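Local coordinates for DUF3845 domain-containing protein (Bacteroides thetaiotaomicron VPI-5482, PDB 3GF6), which is of unknown function but is a bacterial lipoprotein with an all-beta fold, whose domain is placed in the C1q/TNF clan, at residues Asp12-Arg17 with Met155-Met160; Asp28-Arg33 with Tyr214-Glu219; Ala110-Lys115 with Leu183-Leu188; Tyr133-Leu138 with Asn191-Leu196. All coordinates share one frame; numbering follows the deposited sequence. Where two conformers were deposited one is given.

Contact 1. Residues Asp12-Arg17 with Met155-Met160; sequences DVDIER and MCKGGM
Asp14 and Glu16, two acids on one face of the short strand 14-16, share the ammonium of Lys157 on the neighbouring strand. The setting is an antiparallel strand pair at one border of a sheet: 14-16 runs beside 153-158, and 153-158 pairs on its other side with strand 129-139. Lys157 shows how one side chain can join two acids two residues apart on the neighbouring strand, all on one face. Its CB leaves the sheet on the side of Met155; CG passes 3.9 Å from Asp14 OD1; CE comes within 3.5 Å of Glu16 OE2. The chain is extended as far as CE and bends only at the last torsion (chi4 -60°), which turns NZ to meet both carboxylates. NZ lies 2.8 Å from Asp14 OD1, on its syn side, and equally 2.8 Å from Glu16 OE2, on its anti side. Two negative charges around one ammonium probably keep the lysine protonated. On the other face Ile15 CD1 rests 3.8 Å from Cys156 CB, and Val13 CG1 lies beside the sulfur. Ile15 and Cys156 are a hydrogen-bonded pair, their amides and carbonyls joined in both directions. Beyond the strands the pairing ends in a side-chain bond: Met160 N, 2.8 Å from Asp12 OD1, approaches from above the carboxylate plane with a nearly straight N-H...O angle of 170°.

Contact 2. Residues Asp28-Arg33 with Tyr214-Glu219; sequences DVLVAR and YFELYE. With EDO (1,2-ethanediol), chain G.
Leu30 lays its CD1 methyl over one face of the Tyr218 ring, 3.9 Å from the centroid and displaced toward the rim, a CH-pi contact. With CG anti to the backbone N (chi1 -179°), the leucine leans over the ring and also brings CD1 to Glu216 CB. Tyr218 is held from its far end, where its OH donates to Glu216 OE1. The two strands, 29-35 and 203-219, run antiparallel, and their register slips at a classic beta bulge: Val31 and Ala32 both face Leu217. The Leu217 carbonyl takes a hydrogen bond from Val31 N, 2.8 Å from Leu217 O, and a weak one from Ala32 N. At this bulge the two methyls of Val31 straddle neighbours on the other strand, CG2 lying 3.8 Å from Leu217 CG while CG1 sits 3.6 Å from Glu219 OE2. Farther along, Arg33 and Glu216 lie side by side. Their ion pair is long, Arg33 NE to Glu216 OE2 being 3.6 Å, but a water bridges the same two atoms; Arg33 NH1 has its salt bridge with Asp69.

Contact 3. Residues Ala110-Lys115 with Leu183-Leu188; sequences AKYAVK and LSFSQL
Phe185 places its CG between the backbone N and the carbonyl carbon (chi1 57°), while Tyr112 swings its own CG beside the backbone N (chi1 -68°), and the two rings meet in an offset stack. Their centroids are 4.3 Å apart and the planes differ by 19°; the closest atoms are Tyr112 CD2 and Phe185 CE2, at 3.4 Å. The opposite face of the phenylalanine is covered by Leu188 CB, which sandwiches that ring between the two residues. The tyrosine hydroxyl is anchored by Ser105. Here the chain leaves strand 171-183 of one sheet and crosses to strand 187-198 of the other, so the stack sits at a turn between two layers. Strand 112-123 is still paired with the departing one: Tyr112 N lies 2.8 Å from Leu183 O, and a second bond runs back from Leu183 N to Tyr112 O. Two residues farther along the strand from Tyr112, Val114 CG2 stands 4.1 Å from both Leu183 CD1 and Leu188 CD2. Lys111 CA also approaches Leu183 O in a CA-H...O contact of 3.5 Å.

Contact 4. Residues Tyr133-Leu138 with Asn191-Leu196; sequences YVYAQL and NLFINL
Strands 129-139 and 187-198 are antiparallel neighbours in the middle of a sheet, and six backbone hydrogen bonds join them here, of which Tyr133 N to Asn195 O is weak. Tyr135 and Tyr133 both lean across the pairing because each holds its CG between the backbone N and the carbonyl carbon (chi1 68° and 76°). The ring of Tyr135 thereby comes to lie against Phe193, whose CB sits over its face, 3.5 Å from Tyr135 CE1; the two rings are oblique, their planes 33° apart. Tyr133 lies instead over the partner's backbone, Asn195 N standing above the ring centre, and its CE2 is 3.4 Å from Asn195 CB. A water links the Tyr133 hydroxyl to Ile194 O. The asparagine's amide is fixed by Thr58 and Asp132. On the other face smaller groups meet: Ala136 CB presses against Leu192 CD2 at a tight 3.5 Å, and Val134 CG2 lies 3.8 Å from Ile194 CG1. Leu118 and Leu122 of strand 112-123, from the other sheet, cover this aliphatic face, an arrangement typical of a beta sandwich.

The four contacts show how strands far apart in sequence build a two-layered beta protein. Contacts 1 and 4 lie side by side in one sheet, their centres 10 Å apart: strands 153-158 and 129-139 are joined by a probable hydrogen bond between Lys157 O and Ala136 N (2.9 Å). Contacts 2 and 3 are adjacent in the other, also 10 Å between centres, with Tyr218 N 2.8 Å from Ala113 O. Contact 3 connects the layers, because its segment 183-188 passes from one sheet to the other, and its Val114 CG1 packs 3.8 Å from Leu138 CD2 of contact 4. Contacts 2 and 4 are about 24 Å apart, centre to centre. An ethanediol, probably from crystallisation, lies near Tyr214 of contact 2 and is hydrogen-bonded to Asp179 and to the carbonyl of Leu116.

Contact 1. Residues Asp12-Arg17 with Met155-Met160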
loop_
_atom_site.group_PDB
_atom_site.type_symbol
_atom_site.label_atom_id
_atom_site.label_comp_id
_atom_site.label_asym_id
_atom_site.label_seq_id
_atom_site.Cartn_x
_atom_site.Cartn_y
_atom_site.Cartn_z
ATOM N N ASP A 12 -9.839 1.803 -12.047
ATOM C CA ASP A 12 -10.364 2.967 -11.324
ATOM C C ASP A 12 -11.369 2.513 -10.273
ATOM O O ASP A 12 -12.578 2.609 -10.439
ATOM C CB ASP A 12 -10.949 3.988 -12.291
ATOM C CG ASP A 12 -9.944 4.426 -13.364
ATOM O OD1 ASP A 12 -8.720 4.569 -13.061
ATOM O OD2 ASP A 12 -10.393 4.632 -14.519
ATOM N N VAL A 13 -10.839 1.971 -9.186
ATOM C CA VAL A 13 -11.646 1.341 -8.177
ATOM C C VAL A 13 -11.578 2.194 -6.913
ATOM O O VAL A 13 -10.524 2.712 -6.554
ATOM C CB VAL A 13 -11.166 -0.081 -7.877
ATOM C CG1 VAL A 13 -11.817 -0.606 -6.626
ATOM C CG2 VAL A 13 -11.450 -0.971 -9.045
ATOM N N ASP A 14 -12.715 2.336 -6.259
ATOM C CA ASP A 14 -12.798 3.051 -4.993
ATOM C C ASP A 14 -13.731 2.297 -4.041
ATOM O O ASP A 14 -14.972 2.468 -4.091
ATOM C CB ASP A 14 -13.315 4.467 -5.228
ATOM C CG ASP A 14 -13.183 5.336 -4.018
ATOM O OD1 ASP A 14 -12.892 4.822 -2.919
ATOM O OD2 ASP A 14 -13.386 6.562 -4.161
ATOM N N ILE A 15 -13.122 1.455 -3.214
ATOM C CA ILE A 15 -13.790 0.644 -2.192
ATOM C C ILE A 15 -13.436 1.172 -0.806
ATOM O O ILE A 15 -12.236 1.312 -0.480
ATOM C CB ILE A 15 -13.286 -0.835 -2.271
ATOM C CG1 ILE A 15 -13.779 -1.503 -3.559
ATOM C CG2 ILE A 15 -13.716 -1.659 -1.053
ATOM C CD1 ILE A 15 -12.882 -2.641 -4.033
ATOM N N GLU A 16 -14.442 1.457 0.013
ATOM C CA GLU A 16 -14.214 1.805 1.425
ATOM C C GLU A 16 -15.238 1.091 2.272
ATOM O O GLU A 16 -16.432 1.241 2.025
ATOM C CB GLU A 16 -14.342 3.314 1.664
ATOM C CG GLU A 16 -13.088 4.110 1.423
ATOM C CD GLU A 16 -13.193 5.559 1.913
ATOM O OE1 GLU A 16 -13.608 5.801 3.086
ATOM O OE2 GLU A 16 -12.875 6.452 1.102
ATOM N N ARG A 17 -14.769 0.296 3.222
ATOM C CA ARG A 17 -15.634 -0.429 4.123
ATOM C C ARG A 17 -15.326 -0.008 5.550
ATOM O O ARG A 17 -14.270 0.597 5.836
ATOM C CB ARG A 17 -15.425 -1.933 4.013
ATOM C CG ARG A 17 -15.523 -2.491 2.573
ATOM C CD ARG A 17 -15.628 -3.994 2.637
ATOM N NE ARG A 17 -15.061 -4.637 1.456
ATOM C CZ ARG A 17 -15.657 -4.731 0.279
ATOM N NH1 ARG A 17 -16.848 -4.199 0.067
ATOM N NH2 ARG A 17 -15.046 -5.360 -0.693
HETATM N N MSE A 155 -10.022 -0.849 2.347
HETATM C CA MSE A 155 -9.818 0.313 1.498
HETATM C C MSE A 155 -9.090 -0.158 0.264
HETATM O O MSE A 155 -8.074 -0.871 0.333
HETATM C CB MSE A 155 -8.991 1.420 2.177
HETATM C CG MSE A 155 -8.983 2.760 1.427
HETATM SE SE MSE A 155 -7.363 3.790 1.725
HETATM C CE MSE A 155 -6.071 2.711 0.704
ATOM N N CYS A 156 -9.608 0.239 -0.883
ATOM C CA CYS A 156 -8.947 -0.061 -2.149
ATOM C C CYS A 156 -9.157 1.131 -3.070
ATOM O O CYS A 156 -10.288 1.443 -3.430
ATOM C CB CYS A 156 -9.514 -1.346 -2.790
ATOM S SG CYS A 156 -8.638 -1.829 -4.294
ATOM N N LYS A 157 -8.070 1.792 -3.429
ATOM C CA LYS A 157 -8.095 2.964 -4.296
ATOM C C LYS A 157 -7.087 2.788 -5.418
ATOM O O LYS A 157 -5.854 2.786 -5.204
ATOM C CB LYS A 157 -7.864 4.276 -3.533
ATOM C CG LYS A 157 -9.046 4.660 -2.620
ATOM C CD LYS A 157 -8.721 5.786 -1.687
ATOM C CE LYS A 157 -9.843 5.947 -0.618
ATOM N NZ LYS A 157 -11.239 6.248 -1.114
ATOM N N GLY A 158 -7.621 2.615 -6.618
ATOM C CA GLY A 158 -6.813 2.431 -7.817
ATOM C C GLY A 158 -6.985 3.440 -8.924
ATOM O O GLY A 158 -8.003 4.145 -9.047
ATOM N N GLY A 159 -5.972 3.521 -9.757
ATOM C CA GLY A 159 -6.071 4.308 -10.994
ATOM C C GLY A 159 -6.398 5.755 -10.669
ATOM O O GLY A 159 -5.816 6.336 -9.735
HETATM N N MSE A 160 -7.375 6.298 -11.384
HETATM C CA MSE A 160 -7.759 7.711 -11.177
HETATM C C MSE A 160 -8.486 7.922 -9.867
HETATM O O MSE A 160 -8.658 9.081 -9.430
HETATM C CB MSE A 160 -8.599 8.242 -12.338
HETATM C CG MSE A 160 -8.044 7.923 -13.630
HETATM SE SE MSE A 160 -9.228 8.617 -14.952
HETATM C CE MSE A 160 -8.297 10.271 -15.119
#

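Contact 2. Residues Asp28-Arg33 with Tyr214-Glu219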
loop_
_atom_site.group_PDB
_atom_site.type_symbol
_atom_site.label_atom_id
_atom_site.label_comp_id
_atom_site.label_asym_id
_atom_site.label_seq_id
_atom_site.Cartn_x
_atom_site.Cartn_y
_atom_site.Cartn_z
ATOM N N ASP A 28 -10.785 4.718 24.113
ATOM C CA ASP A 28 -10.143 4.132 22.934
ATOM C C ASP A 28 -8.647 4.137 23.198
ATOM O O ASP A 28 -8.176 4.909 24.028
ATOM C CB ASP A 28 -10.549 4.909 21.684
ATOM C CG ASP A 28 -12.058 4.882 21.465
ATOM O OD1 ASP A 28 -12.636 3.783 21.572
ATOM O OD2 ASP A 28 -12.670 5.940 21.255
ATOM N N VAL A 29 -7.903 3.244 22.552
ATOM C CA VAL A 29 -6.460 3.138 22.793
ATOM C C VAL A 29 -5.725 3.180 21.466
ATOM O O VAL A 29 -6.018 2.379 20.544
ATOM C CB VAL A 29 -6.105 1.835 23.556
ATOM C CG1 VAL A 29 -4.574 1.679 23.733
ATOM C CG2 VAL A 29 -6.829 1.823 24.898
ATOM N N LEU A 30 -4.781 4.110 21.350
ATOM C CA LEU A 30 -3.900 4.162 20.196
ATOM C C LEU A 30 -2.882 3.057 20.335
ATOM O O LEU A 30 -2.122 3.056 21.293
ATOM C CB LEU A 30 -3.163 5.512 20.087
ATOM C CG LEU A 30 -2.209 5.704 18.891
ATOM C CD1 LEU A 30 -2.961 5.929 17.609
ATOM C CD2 LEU A 30 -1.231 6.892 19.144
ATOM N N VAL A 31 -2.867 2.106 19.399
ATOM C CA VAL A 31 -1.948 0.967 19.507
ATOM C C VAL A 31 -0.829 1.030 18.491
ATOM O O VAL A 31 0.177 0.361 18.638
ATOM C CB VAL A 31 -2.672 -0.399 19.468
ATOM C CG1 VAL A 31 -3.516 -0.580 20.794
ATOM C CG2 VAL A 31 -3.520 -0.617 18.220
ATOM N N ALA A 32 -0.998 1.833 17.465
ATOM C CA ALA A 32 0.090 2.075 16.508
ATOM C C ALA A 32 -0.138 3.445 15.842
ATOM O O ALA A 32 -1.293 3.870 15.568
ATOM C CB ALA A 32 0.213 0.944 15.447
ATOM N N ARG A 33 0.972 4.129 15.637
ATOM C CA ARG A 33 1.007 5.414 14.945
ATOM C C ARG A 33 2.387 5.636 14.374
ATOM O O ARG A 33 3.413 5.497 15.076
ATOM C CB ARG A 33 0.632 6.564 15.890
ATOM C CG ARG A 33 0.920 7.982 15.322
ATOM C CD ARG A 33 0.277 9.083 16.163
ATOM N NE ARG A 33 0.613 10.376 15.583
ATOM C CZ ARG A 33 1.496 11.240 16.068
ATOM N NH1 ARG A 33 2.149 11.001 17.200
ATOM N NH2 ARG A 33 1.718 12.370 15.410
ATOM N N TYR A 214 0.631 9.635 7.141
ATOM C CA TYR A 214 0.618 9.062 8.490
ATOM C C TYR A 214 -0.333 7.881 8.561
ATOM O O TYR A 214 -1.215 7.717 7.713
ATOM C CB TYR A 214 0.199 10.097 9.553
ATOM C CG TYR A 214 -1.268 10.409 9.593
ATOM C CD1 TYR A 214 -2.129 9.672 10.405
ATOM C CD2 TYR A 214 -1.795 11.430 8.817
ATOM C CE1 TYR A 214 -3.494 9.938 10.447
ATOM C CE2 TYR A 214 -3.145 11.738 8.848
ATOM C CZ TYR A 214 -3.997 10.969 9.653
ATOM O OH TYR A 214 -5.308 11.278 9.720
ATOM N N PHE A 215 -0.177 7.104 9.620
ATOM C CA PHE A 215 -0.989 5.928 9.848
ATOM C C PHE A 215 -1.240 5.806 11.323
ATOM O O PHE A 215 -0.298 5.843 12.091
ATOM C CB PHE A 215 -0.228 4.691 9.357
ATOM C CG PHE A 215 -0.930 3.416 9.652
ATOM C CD1 PHE A 215 -1.892 2.936 8.773
ATOM C CD2 PHE A 215 -0.720 2.740 10.848
ATOM C CE1 PHE A 215 -2.583 1.760 9.070
ATOM C CE2 PHE A 215 -1.422 1.587 11.158
ATOM C CZ PHE A 215 -2.340 1.091 10.273
ATOM N N GLU A 216 -2.508 5.625 11.720
ATOM C CA GLU A 216 -2.919 5.428 13.113
ATOM C C GLU A 216 -3.870 4.262 13.218
ATOM O O GLU A 216 -4.747 4.108 12.367
ATOM C CB GLU A 216 -3.639 6.644 13.690
ATOM C CG GLU A 216 -2.780 7.863 13.718
ATOM C CD GLU A 216 -3.493 9.114 14.208
ATOM O OE1 GLU A 216 -4.712 9.106 14.425
ATOM O OE2 GLU A 216 -2.795 10.122 14.386
ATOM N N LEU A 217 -3.710 3.486 14.285
ATOM C CA LEU A 217 -4.559 2.340 14.585
ATOM C C LEU A 217 -5.024 2.408 16.055
ATOM O O LEU A 217 -4.202 2.511 16.972
ATOM C CB LEU A 217 -3.811 1.028 14.358
ATOM C CG LEU A 217 -4.589 -0.273 14.603
ATOM C CD1 LEU A 217 -5.819 -0.419 13.675
ATOM C CD2 LEU A 217 -3.634 -1.479 14.419
ATOM N N TYR A 218 -6.335 2.352 16.238
ATOM C CA TYR A 218 -6.972 2.363 17.537
ATOM C C TYR A 218 -7.646 1.030 17.823
ATOM O O TYR A 218 -8.250 0.434 16.928
ATOM C CB TYR A 218 -8.043 3.473 17.595
ATOM C CG TYR A 218 -7.462 4.846 17.420
ATOM C CD1 TYR A 218 -7.244 5.383 16.147
ATOM C CD2 TYR A 218 -7.061 5.595 18.537
ATOM C CE1 TYR A 218 -6.663 6.651 15.992
ATOM C CE2 TYR A 218 -6.491 6.851 18.384
ATOM C CZ TYR A 218 -6.294 7.364 17.114
ATOM O OH TYR A 218 -5.744 8.602 16.967
ATOM N N GLU A 219 -7.562 0.587 19.080
ATOM C CA GLU A 219 -8.465 -0.403 19.617
ATOM C C GLU A 219 -9.670 0.373 20.172
ATOM O O GLU A 219 -9.491 1.290 20.958
ATOM C CB GLU A 219 -7.831 -1.202 20.740
ATOM C CG GLU A 219 -6.787 -2.183 20.349
ATOM C CD GLU A 219 -6.255 -2.994 21.539
ATOM O OE1 GLU A 219 -6.810 -2.885 22.658
ATOM O OE2 GLU A 219 -5.237 -3.697 21.361
HETATM C C1 EDO G . -7.808 10.244 7.994
HETATM O O1 EDO G . -6.823 11.066 7.358
HETATM C C2 EDO G . -9.008 11.142 8.305
HETATM O O2 EDO G . -9.064 11.407 9.706
HETATM O O HOH W 1 -0.419 10.963 13.018
#

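Contact 3. Residues Ala110-Lys115 with Leu183-Leu188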
loop_
_atom_site.group_PDB
_atom_site.type_symbol
_atom_site.label_atom_id
_atom_site.label_comp_id
_atom_site.label_asym_id
_atom_site.label_seq_id
_atom_site.Cartn_x
_atom_site.Cartn_y
_atom_site.Cartn_z
ATOM N N ALA A 110 -10.831 -7.855 19.733
ATOM C CA ALA A 110 -10.568 -6.441 19.487
ATOM C C ALA A 110 -11.331 -5.924 18.252
ATOM O O ALA A 110 -11.496 -6.638 17.256
ATOM C CB ALA A 110 -9.051 -6.173 19.364
ATOM N N LYS A 111 -11.849 -4.696 18.372
ATOM C CA LYS A 111 -12.411 -3.961 17.244
ATOM C C LYS A 111 -11.498 -2.772 16.992
ATOM O O LYS A 111 -11.080 -2.087 17.945
ATOM C CB LYS A 111 -13.834 -3.473 17.564
ATOM C CG LYS A 111 -14.903 -4.586 17.622
ATOM C CD LYS A 111 -15.055 -5.285 16.259
ATOM C CE LYS A 111 -16.148 -6.369 16.262
ATOM N NZ LYS A 111 -15.875 -7.540 17.159
ATOM N N TYR A 112 -11.206 -2.511 15.726
ATOM C CA TYR A 112 -10.185 -1.551 15.365
ATOM C C TYR A 112 -10.707 -0.417 14.497
ATOM O O TYR A 112 -11.619 -0.609 13.687
ATOM C CB TYR A 112 -9.052 -2.248 14.615
ATOM C CG TYR A 112 -8.214 -3.209 15.411
ATOM C CD1 TYR A 112 -7.224 -2.743 16.262
ATOM C CD2 TYR A 112 -8.414 -4.599 15.316
ATOM C CE1 TYR A 112 -6.405 -3.632 16.993
ATOM C CE2 TYR A 112 -7.614 -5.502 16.010
ATOM C CZ TYR A 112 -6.604 -5.004 16.871
ATOM O OH TYR A 112 -5.803 -5.856 17.590
ATOM N N ALA A 113 -10.087 0.763 14.650
ATOM C CA ALA A 113 -10.348 1.904 13.781
ATOM C C ALA A 113 -9.022 2.373 13.231
ATOM O O ALA A 113 -8.009 2.331 13.936
ATOM C CB ALA A 113 -11.043 3.045 14.561
ATOM N N VAL A 114 -9.022 2.817 11.975
ATOM C CA VAL A 114 -7.827 3.273 11.286
ATOM C C VAL A 114 -8.044 4.697 10.783
ATOM O O VAL A 114 -9.092 5.018 10.226
ATOM C CB VAL A 114 -7.462 2.328 10.071
ATOM C CG1 VAL A 114 -6.371 2.913 9.178
ATOM C CG2 VAL A 114 -7.007 0.952 10.589
ATOM N N LYS A 115 -7.017 5.529 10.945
ATOM C CA LYS A 115 -6.970 6.857 10.337
ATOM C C LYS A 115 -5.651 6.946 9.629
ATOM O O LYS A 115 -4.590 6.682 10.248
ATOM C CB LYS A 115 -7.037 7.959 11.410
ATOM C CG LYS A 115 -8.323 7.866 12.295
ATOM C CD LYS A 115 -8.365 8.939 13.353
ATOM C CE LYS A 115 -9.676 8.924 14.136
ATOM N NZ LYS A 115 -10.813 9.409 13.336
ATOM N N LEU A 183 -13.419 -2.496 12.635
ATOM C CA LEU A 183 -12.714 -3.465 11.824
ATOM C C LEU A 183 -12.199 -4.630 12.676
ATOM O O LEU A 183 -11.783 -4.422 13.818
ATOM C CB LEU A 183 -11.563 -2.799 11.113
ATOM C CG LEU A 183 -11.887 -1.563 10.270
ATOM C CD1 LEU A 183 -10.561 -0.971 9.731
ATOM C CD2 LEU A 183 -12.888 -1.933 9.143
ATOM N N SER A 184 -12.253 -5.834 12.097
ATOM C CA SER A 184 -11.731 -7.062 12.715
ATOM C C SER A 184 -10.633 -7.635 11.824
ATOM O O SER A 184 -10.771 -7.714 10.603
ATOM C CB SER A 184 -12.829 -8.119 12.902
ATOM O OG SER A 184 -13.838 -7.683 13.801
ATOM N N PHE A 185 -9.522 -8.024 12.428
ATOM C CA PHE A 185 -8.476 -8.725 11.698
ATOM C C PHE A 185 -7.505 -9.471 12.578
ATOM O O PHE A 185 -7.268 -9.065 13.729
ATOM C CB PHE A 185 -7.678 -7.769 10.813
ATOM C CG PHE A 185 -7.042 -6.610 11.567
ATOM C CD1 PHE A 185 -5.811 -6.762 12.228
ATOM C CD2 PHE A 185 -7.652 -5.360 11.573
ATOM C CE1 PHE A 185 -5.245 -5.706 12.896
ATOM C CE2 PHE A 185 -7.075 -4.307 12.246
ATOM C CZ PHE A 185 -5.867 -4.475 12.897
ATOM N N SER A 186 -6.872 -10.493 11.986
ATOM C CA SER A 186 -5.699 -11.140 12.558
ATOM C C SER A 186 -4.474 -10.323 12.256
ATOM O O SER A 186 -3.673 -10.033 13.129
ATOM C CB SER A 186 -5.542 -12.585 12.044
ATOM O OG SER A 186 -4.258 -13.107 12.338
ATOM N N GLN A 187 -4.328 -9.989 10.986
ATOM C CA GLN A 187 -3.207 -9.226 10.485
ATOM C C GLN A 187 -3.747 -8.150 9.545
ATOM O O GLN A 187 -4.687 -8.412 8.812
ATOM C CB GLN A 187 -2.215 -10.136 9.738
ATOM C CG GLN A 187 -1.664 -11.245 10.604
ATOM C CD GLN A 187 -0.784 -12.199 9.817
ATOM O OE1 GLN A 187 0.441 -12.127 9.917
ATOM N NE2 GLN A 187 -1.401 -13.119 9.065
ATOM N N LEU A 188 -3.155 -6.954 9.609
ATOM C CA LEU A 188 -3.529 -5.803 8.783
ATOM C C LEU A 188 -2.395 -5.478 7.795
ATOM O O LEU A 188 -1.220 -5.297 8.196
ATOM C CB LEU A 188 -3.807 -4.597 9.685
ATOM C CG LEU A 188 -4.426 -3.348 9.049
ATOM C CD1 LEU A 188 -5.850 -3.632 8.579
ATOM C CD2 LEU A 188 -4.391 -2.167 10.077
HETATM O O HOH W 2 -10.004 -8.043 15.499
HETATM O O HOH W 3 -13.456 -8.090 16.550
#

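Contact 4. Residues Tyr133-Leu138 with Asn191-Leu196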
loop_
_atom_site.group_PDB
_atom_site.type_symbol
_atom_site.label_atom_id
_atom_site.label_comp_id
_atom_site.label_asym_id
_atom_site.label_seq_id
_atom_site.Cartn_x
_atom_site.Cartn_y
_atom_site.Cartn_z
ATOM N N TYR A 133 -1.083 -0.560 -14.057
ATOM C CA TYR A 133 -2.018 -0.337 -12.957
ATOM C C TYR A 133 -1.264 0.042 -11.698
ATOM O O TYR A 133 -0.070 -0.261 -11.559
ATOM C CB TYR A 133 -2.924 -1.557 -12.741
ATOM C CG TYR A 133 -2.285 -2.765 -12.043
ATOM C CD1 TYR A 133 -2.105 -2.788 -10.659
ATOM C CD2 TYR A 133 -1.954 -3.899 -12.755
ATOM C CE1 TYR A 133 -1.495 -3.878 -10.044
ATOM C CE2 TYR A 133 -1.405 -5.021 -12.140
ATOM C CZ TYR A 133 -1.165 -5.002 -10.787
ATOM O OH TYR A 133 -0.647 -6.124 -10.154
ATOM N N VAL A 134 -1.961 0.719 -10.798
ATOM C CA VAL A 134 -1.445 1.064 -9.477
ATOM C C VAL A 134 -2.627 1.227 -8.533
ATOM O O VAL A 134 -3.598 1.917 -8.862
ATOM C CB VAL A 134 -0.554 2.339 -9.471
ATOM C CG1 VAL A 134 -1.217 3.550 -10.184
ATOM C CG2 VAL A 134 -0.162 2.736 -8.043
ATOM N N TYR A 135 -2.547 0.613 -7.372
ATOM C CA TYR A 135 -3.548 0.828 -6.344
ATOM C C TYR A 135 -3.020 0.688 -4.928
ATOM O O TYR A 135 -2.070 -0.061 -4.700
ATOM C CB TYR A 135 -4.733 -0.091 -6.530
ATOM C CG TYR A 135 -4.555 -1.580 -6.326
ATOM C CD1 TYR A 135 -4.013 -2.390 -7.319
ATOM C CD2 TYR A 135 -4.992 -2.185 -5.174
ATOM C CE1 TYR A 135 -3.957 -3.776 -7.147
ATOM C CE2 TYR A 135 -4.905 -3.562 -4.986
ATOM C CZ TYR A 135 -4.385 -4.339 -5.975
ATOM O OH TYR A 135 -4.388 -5.675 -5.808
ATOM N N ALA A 136 -3.659 1.416 -3.995
ATOM C CA ALA A 136 -3.374 1.365 -2.553
ATOM C C ALA A 136 -4.442 0.522 -1.881
ATOM O O ALA A 136 -5.631 0.611 -2.228
ATOM C CB ALA A 136 -3.289 2.785 -1.917
ATOM N N GLN A 137 -4.016 -0.344 -0.971
ATOM C CA GLN A 137 -4.953 -1.222 -0.305
ATOM C C GLN A 137 -4.658 -1.466 1.164
ATOM O O GLN A 137 -3.531 -1.763 1.552
ATOM C CB GLN A 137 -5.000 -2.559 -1.039
ATOM C CG GLN A 137 -6.013 -3.515 -0.508
ATOM C CD GLN A 137 -6.393 -4.528 -1.548
ATOM O OE1 GLN A 137 -7.285 -4.275 -2.340
ATOM N NE2 GLN A 137 -5.712 -5.685 -1.561
ATOM N N LEU A 138 -5.716 -1.298 1.959
ATOM C CA LEU A 138 -5.737 -1.675 3.378
ATOM C C LEU A 138 -6.701 -2.847 3.471
ATOM O O LEU A 138 -7.829 -2.740 3.025
ATOM C CB LEU A 138 -6.257 -0.528 4.210
ATOM C CG LEU A 138 -6.252 -0.669 5.705
ATOM C CD1 LEU A 138 -4.742 -0.622 6.142
ATOM C CD2 LEU A 138 -7.173 0.435 6.377
ATOM N N ASN A 191 -0.438 -1.573 1.546
ATOM C CA ASN A 191 0.490 -1.703 0.434
ATOM C C ASN A 191 0.030 -0.955 -0.802
ATOM O O ASN A 191 -1.145 -0.603 -0.927
ATOM C CB ASN A 191 0.689 -3.165 -0.002
ATOM C CG ASN A 191 1.201 -4.054 1.102
ATOM O OD1 ASN A 191 2.429 -4.324 1.229
ATOM N ND2 ASN A 191 0.276 -4.543 1.909
ATOM N N LEU A 192 0.981 -0.707 -1.694
ATOM C CA LEU A 192 0.698 -0.411 -3.095
ATOM C C LEU A 192 1.013 -1.652 -3.933
ATOM O O LEU A 192 2.028 -2.342 -3.709
ATOM C CB LEU A 192 1.532 0.742 -3.643
ATOM C CG LEU A 192 1.384 2.119 -3.000
ATOM C CD1 LEU A 192 2.321 3.140 -3.701
ATOM C CD2 LEU A 192 -0.026 2.595 -3.077
ATOM N N PHE A 193 0.149 -1.935 -4.892
ATOM C CA PHE A 193 0.362 -2.976 -5.892
ATOM C C PHE A 193 0.448 -2.313 -7.272
ATOM O O PHE A 193 -0.421 -1.476 -7.603
ATOM C CB PHE A 193 -0.779 -4.019 -5.804
ATOM C CG PHE A 193 -0.756 -4.816 -4.527
ATOM C CD1 PHE A 193 0.096 -5.891 -4.367
ATOM C CD2 PHE A 193 -1.613 -4.528 -3.507
ATOM C CE1 PHE A 193 0.165 -6.571 -3.193
ATOM C CE2 PHE A 193 -1.578 -5.232 -2.330
ATOM C CZ PHE A 193 -0.721 -6.307 -2.188
ATOM N N ILE A 194 1.537 -2.597 -7.997
ATOM C CA ILE A 194 1.884 -1.904 -9.239
ATOM C C ILE A 194 2.255 -2.883 -10.343
ATOM O O ILE A 194 2.849 -3.933 -10.086
ATOM C CB ILE A 194 3.066 -0.892 -9.010
ATOM C CG1 ILE A 194 2.636 0.216 -8.074
ATOM C CG2 ILE A 194 3.554 -0.256 -10.377
ATOM C CD1 ILE A 194 3.838 0.890 -7.360
ATOM N N ASN A 195 1.933 -2.544 -11.593
ATOM C CA ASN A 195 2.534 -3.221 -12.725
ATOM C C ASN A 195 2.922 -2.167 -13.760
ATOM O O ASN A 195 2.150 -1.278 -14.029
ATOM C CB ASN A 195 1.600 -4.231 -13.397
ATOM C CG ASN A 195 2.301 -4.998 -14.520
ATOM O OD1 ASN A 195 3.399 -5.533 -14.317
ATOM N ND2 ASN A 195 1.708 -4.995 -15.731
ATOM N N LEU A 196 4.132 -2.244 -14.270
ATOM C CA LEU A 196 4.533 -1.383 -15.403
ATOM C C LEU A 196 4.653 -2.199 -16.678
ATOM O O LEU A 196 5.107 -3.335 -16.662
ATOM C CB LEU A 196 5.889 -0.725 -15.149
ATOM C CG LEU A 196 6.142 -0.111 -13.771
ATOM C CD1 LEU A 196 7.612 0.397 -13.632
ATOM C CD2 LEU A 196 5.148 1.005 -13.466
HETATM O O HOH W 4 1.534 -5.921 -8.040
#